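Local coordinates for molybdenum ABC transporter, periplasmic molybdenum-binding protein (Vibrio cholerae, PDB 4RXL) that binds tungstate and, as a ModA-family solute-binding protein, probably captures molybdate or tungstate in the periplasm for an ABC importer, at residues A[86-99]-A[157-169]. Sequence-based numbering, arbitrary orientation.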
loop_
_atom_site.group_PDB
_atom_site.type_symbol
_atom_site.label_atom_id
_atom_site.label_comp_id
_atom_site.label_asym_id
_atom_site.label_seq_id
_atom_site.Cartn_x
_atom_site.Cartn_y
_atom_site.Cartn_z
ATOM N N LEU A 86 6.884 -6.464 1.486
ATOM C CA LEU A 86 6.461 -6.752 0.116
ATOM C C LEU A 86 6.585 -8.259 -0.167
ATOM O O LEU A 86 7.580 -8.897 0.218
ATOM C CB LEU A 86 7.354 -5.980 -0.850
ATOM C CG LEU A 86 6.834 -5.669 -2.253
ATOM C CD1 LEU A 86 5.794 -4.577 -2.186
ATOM C CD2 LEU A 86 7.986 -5.239 -3.137
ATOM N N VAL A 87 5.557 -8.805 -0.821
ATOM C CA VAL A 87 5.491 -10.222 -1.108
ATOM C C VAL A 87 5.110 -10.529 -2.547
ATOM O O VAL A 87 4.533 -9.710 -3.270
ATOM C CB VAL A 87 4.522 -10.944 -0.152
ATOM C CG1 VAL A 87 5.006 -10.783 1.289
ATOM C CG2 VAL A 87 3.102 -10.427 -0.293
ATOM N N LEU A 88 5.500 -11.739 -2.931
ATOM C CA LEU A 88 5.144 -12.325 -4.191
ATOM C C LEU A 88 4.035 -13.308 -3.888
ATOM O O LEU A 88 4.191 -14.217 -3.052
ATOM C CB LEU A 88 6.346 -13.036 -4.786
ATOM C CG LEU A 88 6.162 -13.669 -6.173
ATOM C CD1 LEU A 88 5.865 -12.609 -7.231
ATOM C CD2 LEU A 88 7.420 -14.430 -6.491
ATOM N N ILE A 89 2.920 -13.143 -4.586
ATOM C CA ILE A 89 1.754 -14.014 -4.428
ATOM C C ILE A 89 1.365 -14.747 -5.709
ATOM O O ILE A 89 1.718 -14.338 -6.809
ATOM C CB ILE A 89 0.524 -13.244 -3.890
ATOM C CG1 ILE A 89 0.159 -12.036 -4.761
ATOM C CG2 ILE A 89 0.765 -12.703 -2.495
ATOM C CD1 ILE A 89 -1.261 -11.573 -4.557
ATOM N N ARG A 90 0.614 -15.824 -5.511
ATOM C CA ARG A 90 0.038 -16.647 -6.573
ATOM C C ARG A 90 -1.423 -16.907 -6.187
ATOM O O ARG A 90 -1.767 -16.791 -5.005
ATOM C CB ARG A 90 0.777 -18.001 -6.653
ATOM C CG ARG A 90 0.610 -18.878 -5.419
ATOM C CD ARG A 90 1.237 -20.245 -5.618
ATOM N NE ARG A 90 1.148 -21.101 -4.431
ATOM C CZ ARG A 90 0.097 -21.855 -4.092
ATOM N NH1 ARG A 90 -1.012 -21.867 -4.825
ATOM N NH2 ARG A 90 0.158 -22.610 -2.998
ATOM N N PRO A 91 -2.283 -17.274 -7.162
ATOM C CA PRO A 91 -3.628 -17.716 -6.799
ATOM C C PRO A 91 -3.522 -19.040 -6.072
ATOM O O PRO A 91 -2.708 -19.877 -6.470
ATOM C CB PRO A 91 -4.350 -17.891 -8.141
ATOM C CG PRO A 91 -3.432 -17.374 -9.189
ATOM C CD PRO A 91 -2.052 -17.294 -8.609
ATOM N N THR A 92 -4.323 -19.220 -5.025
ATOM C CA THR A 92 -4.211 -20.394 -4.171
ATOM C C THR A 92 -4.464 -21.664 -4.973
ATOM O O THR A 92 -3.828 -22.692 -4.739
ATOM C CB THR A 92 -5.186 -20.327 -2.977
ATOM O OG1 THR A 92 -4.856 -19.211 -2.146
ATOM C CG2 THR A 92 -5.111 -21.596 -2.131
ATOM N N ALA A 93 -5.365 -21.575 -5.947
ATOM C CA ALA A 93 -5.680 -22.714 -6.803
ATOM C C ALA A 93 -4.694 -22.914 -7.967
ATOM O O ALA A 93 -4.923 -23.764 -8.816
ATOM C CB ALA A 93 -7.094 -22.573 -7.339
ATOM N N GLN A 94 -3.619 -22.133 -8.028
ATOM C CA GLN A 94 -2.600 -22.301 -9.071
ATOM C C GLN A 94 -1.235 -22.423 -8.407
ATOM O O GLN A 94 -0.610 -21.411 -8.110
ATOM C CB GLN A 94 -2.603 -21.121 -10.057
ATOM C CG GLN A 94 -3.714 -21.158 -11.103
ATOM C CD GLN A 94 -3.742 -19.905 -11.969
ATOM O OE1 GLN A 94 -2.770 -19.592 -12.668
ATOM N NE2 GLN A 94 -4.861 -19.173 -11.923
ATOM N N PRO A 95 -0.765 -23.664 -8.182
ATOM C CA PRO A 95 0.477 -23.847 -7.442
ATOM C C PRO A 95 1.715 -23.573 -8.294
ATOM O O PRO A 95 1.754 -23.901 -9.483
ATOM C CB PRO A 95 0.429 -25.325 -7.009
ATOM C CG PRO A 95 -0.531 -25.986 -7.944
ATOM C CD PRO A 95 -1.259 -24.936 -8.740
ATOM N N VAL A 96 2.701 -22.948 -7.662
ATOM C CA VAL A 96 3.999 -22.712 -8.259
ATOM C C VAL A 96 4.984 -22.812 -7.103
ATOM O O VAL A 96 4.870 -22.064 -6.127
ATOM C CB VAL A 96 4.080 -21.321 -8.934
ATOM C CG1 VAL A 96 5.516 -20.966 -9.296
ATOM C CG2 VAL A 96 3.205 -21.279 -10.177
ATOM N N ALA A 97 5.916 -23.757 -7.190
ATOM C CA ALA A 97 7.001 -23.842 -6.212
ATOM C C ALA A 97 7.822 -22.554 -6.268
ATOM O O ALA A 97 7.936 -21.931 -7.326
ATOM C CB ALA A 97 7.889 -25.046 -6.492
ATOM N N SER A 98 8.383 -22.152 -5.130
ATOM C CA SER A 98 9.280 -20.999 -5.099
ATOM C C SER A 98 10.483 -21.254 -5.998
ATOM O O SER A 98 10.752 -22.391 -6.407
ATOM C CB SER A 98 9.752 -20.698 -3.677
ATOM O OG SER A 98 8.683 -20.227 -2.882
ATOM N N PHE A 99 11.201 -20.183 -6.304
ATOM C CA PHE A 99 12.333 -20.258 -7.199
ATOM C C PHE A 99 13.316 -19.158 -6.858
ATOM O O PHE A 99 13.048 -18.314 -6.002
ATOM C CB PHE A 99 11.859 -20.124 -8.652
ATOM C CG PHE A 99 10.991 -18.911 -8.909
ATOM C CD1 PHE A 99 11.559 -17.681 -9.225
ATOM C CD2 PHE A 99 9.611 -19.005 -8.850
ATOM C CE1 PHE A 99 10.773 -16.573 -9.463
ATOM C CE2 PHE A 99 8.822 -17.897 -9.090
ATOM C CZ PHE A 99 9.405 -16.682 -9.389
ATOM N N LEU A 157 -3.851 -7.190 -6.500
ATOM C CA LEU A 157 -4.339 -8.340 -5.746
ATOM C C LEU A 157 -5.513 -9.050 -6.427
ATOM O O LEU A 157 -5.490 -10.274 -6.574
ATOM C CB LEU A 157 -4.741 -7.894 -4.336
ATOM C CG LEU A 157 -5.329 -8.955 -3.401
ATOM C CD1 LEU A 157 -4.290 -10.000 -3.057
ATOM C CD2 LEU A 157 -5.847 -8.289 -2.152
ATOM N N ALA A 158 -6.509 -8.295 -6.899
ATOM C CA ALA A 158 -7.699 -8.910 -7.494
ATOM C C ALA A 158 -7.395 -9.709 -8.760
ATOM O O ALA A 158 -8.086 -10.677 -9.046
ATOM C CB ALA A 158 -8.742 -7.850 -7.798
ATOM N N LEU A 159 -6.398 -9.286 -9.539
ATOM C CA LEU A 159 -5.996 -10.032 -10.753
ATOM C C LEU A 159 -5.496 -11.434 -10.399
ATOM O O LEU A 159 -5.749 -12.408 -11.100
ATOM C CB LEU A 159 -4.893 -9.300 -11.526
ATOM C CG LEU A 159 -5.277 -8.066 -12.331
ATOM C CD1 LEU A 159 -4.031 -7.425 -12.924
ATOM C CD2 LEU A 159 -6.305 -8.424 -13.411
ATOM N N VAL A 160 -4.768 -11.497 -9.287
ATOM C CA VAL A 160 -4.234 -12.739 -8.782
ATOM C C VAL A 160 -5.376 -13.585 -8.205
ATOM O O VAL A 160 -5.450 -14.777 -8.488
ATOM C CB VAL A 160 -3.091 -12.520 -7.754
ATOM C CG1 VAL A 160 -2.414 -13.845 -7.424
ATOM C CG2 VAL A 160 -2.078 -11.538 -8.336
ATOM N N GLU A 161 -6.261 -12.967 -7.416
ATOM C CA GLU A 161 -7.439 -13.653 -6.867
ATOM C C GLU A 161 -8.289 -14.288 -7.958
ATOM O O GLU A 161 -8.784 -15.415 -7.815
ATOM C CB GLU A 161 -8.292 -12.695 -6.042
ATOM C CG GLU A 161 -7.629 -12.206 -4.774
ATOM C CD GLU A 161 -8.525 -11.277 -3.970
ATOM O OE1 GLU A 161 -9.325 -10.526 -4.582
ATOM O OE2 GLU A 161 -8.417 -11.292 -2.724
ATOM N N ARG A 162 -8.468 -13.566 -9.060
ATOM C CA ARG A 162 -9.243 -14.101 -10.201
ATOM C C ARG A 162 -8.483 -15.117 -11.053
ATOM O O ARG A 162 -9.058 -15.734 -11.937
ATOM C CB ARG A 162 -9.753 -12.962 -11.085
ATOM C CG ARG A 162 -10.701 -12.026 -10.353
ATOM C CD ARG A 162 -11.575 -11.255 -11.326
ATOM N NE ARG A 162 -10.827 -10.268 -12.109
ATOM C CZ ARG A 162 -10.439 -9.075 -11.659
ATOM N NH1 ARG A 162 -10.691 -8.698 -10.405
ATOM N NH2 ARG A 162 -9.776 -8.252 -12.468
ATOM N N GLY A 163 -7.192 -15.286 -10.821
ATOM C CA GLY A 163 -6.405 -16.226 -11.586
ATOM C C GLY A 163 -5.971 -15.695 -12.929
ATOM O O GLY A 163 -5.484 -16.455 -13.736
ATOM N N GLU A 164 -6.105 -14.386 -13.163
ATOM C CA GLU A 164 -5.749 -13.824 -14.464
ATOM C C GLU A 164 -4.239 -13.688 -14.543
ATOM O O GLU A 164 -3.650 -13.900 -15.616
ATOM C CB GLU A 164 -6.441 -12.480 -14.716
ATOM C CG GLU A 164 -7.956 -12.581 -14.855
ATOM C CD GLU A 164 -8.665 -11.228 -14.833
ATOM O OE1 GLU A 164 -8.202 -10.274 -15.500
ATOM O OE2 GLU A 164 -9.708 -11.121 -14.151
ATOM N N SER A 165 -3.628 -13.346 -13.403
ATOM C CA SER A 165 -2.182 -13.347 -13.248
ATOM C C SER A 165 -1.778 -14.494 -12.312
ATOM O O SER A 165 -2.351 -14.654 -11.239
ATOM C CB SER A 165 -1.699 -12.019 -12.664
ATOM O OG SER A 165 -1.740 -10.963 -13.611
ATOM N N PRO A 166 -0.771 -15.291 -12.706
ATOM C CA PRO A 166 -0.287 -16.371 -11.855
ATOM C C PRO A 166 0.691 -15.919 -10.808
ATOM O O PRO A 166 0.949 -16.665 -9.893
ATOM C CB PRO A 166 0.380 -17.326 -12.857
ATOM C CG PRO A 166 0.861 -16.429 -13.942
ATOM C CD PRO A 166 -0.135 -15.315 -14.035
ATOM N N LEU A 167 1.216 -14.704 -10.933
ATOM C CA LEU A 167 2.011 -14.085 -9.879
ATOM C C LEU A 167 1.656 -12.606 -9.802
ATOM O O LEU A 167 1.311 -11.975 -10.815
ATOM C CB LEU A 167 3.509 -14.214 -10.144
ATOM C CG LEU A 167 4.098 -15.620 -10.156
ATOM C CD1 LEU A 167 5.522 -15.586 -10.700
ATOM C CD2 LEU A 167 4.050 -16.254 -8.769
ATOM N N GLY A 168 1.761 -12.048 -8.605
ATOM C CA GLY A 168 1.658 -10.630 -8.414
ATOM C C GLY A 168 2.506 -10.186 -7.253
ATOM O O GLY A 168 2.943 -11.003 -6.430
ATOM N N ILE A 169 2.739 -8.883 -7.192
ATOM C CA ILE A 169 3.515 -8.287 -6.116
ATOM C C ILE A 169 2.626 -7.310 -5.341
ATOM O O ILE A 169 2.167 -6.323 -5.865
ATOM C CB ILE A 169 4.809 -7.622 -6.619
ATOM C CG1 ILE A 169 5.725 -8.670 -7.238
ATOM C CG2 ILE A 169 5.525 -6.936 -5.452
ATOM C CD1 ILE A 169 6.877 -8.078 -8.023
HETATM O O HOH W 1 0.728 -19.596 -10.376
#
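I89 and G168 face each other as an antiparallel hydrogen-bonded pair: I89 N reaches G168 O at 2.8 Å, almost straight at 175°, and G168 N returns a more bent bond to I89 O. I89 O also receives a CA-H...O contact from L167 CA, at 3.1 Å. The I89 side chain leaves on the face turned to helix 153-161. Its CB only grazes G168 O, at 4.2 Å; CG1, set between backbone N and carbonyl carbon (chi1 56°), lies 3.4 Å from G168 O; and CD1 ends against the helix, 3.7 Å from L157 CD1, the two side chains crossing at about a right angle, and beside V160 CB. G168 has no side chain; V160 CG2 covers its bare CA, and V160 CG1 rests on the R90-P91 peptide. Helix, loop and returning strand lie against strand 78-91, part of the mixed sheet in a periplasmic binding protein of the ModA family. On the other face, L88 CD1 meets I169 CG1 and L167 CB, while L86 CG abuts I169 CG2. L86 comes near Y171, a predicted molybdate-site residue that also lines the tungstate pocket. Where strand 78-91 ends, the P91 ring packs against the last turn of the helix and the loop after it: CB lies 3.3 Å from V160 O, CG is near V160 O and S165 O, and CD meets P166 O and V160 CG1. G163, with positive phi, closes the helix in a Schellman motif. From the last position of the type I turn P91-Q94, the Q94 chain passes obliquely by P166, OE1 near its CB, and NE2 makes a weak bond to G163 O at 3.3 Å. One water, donating to both Q94 O and P166 O, bridges the two loops, and L167 CD1 sits at the edge of the F99 ring.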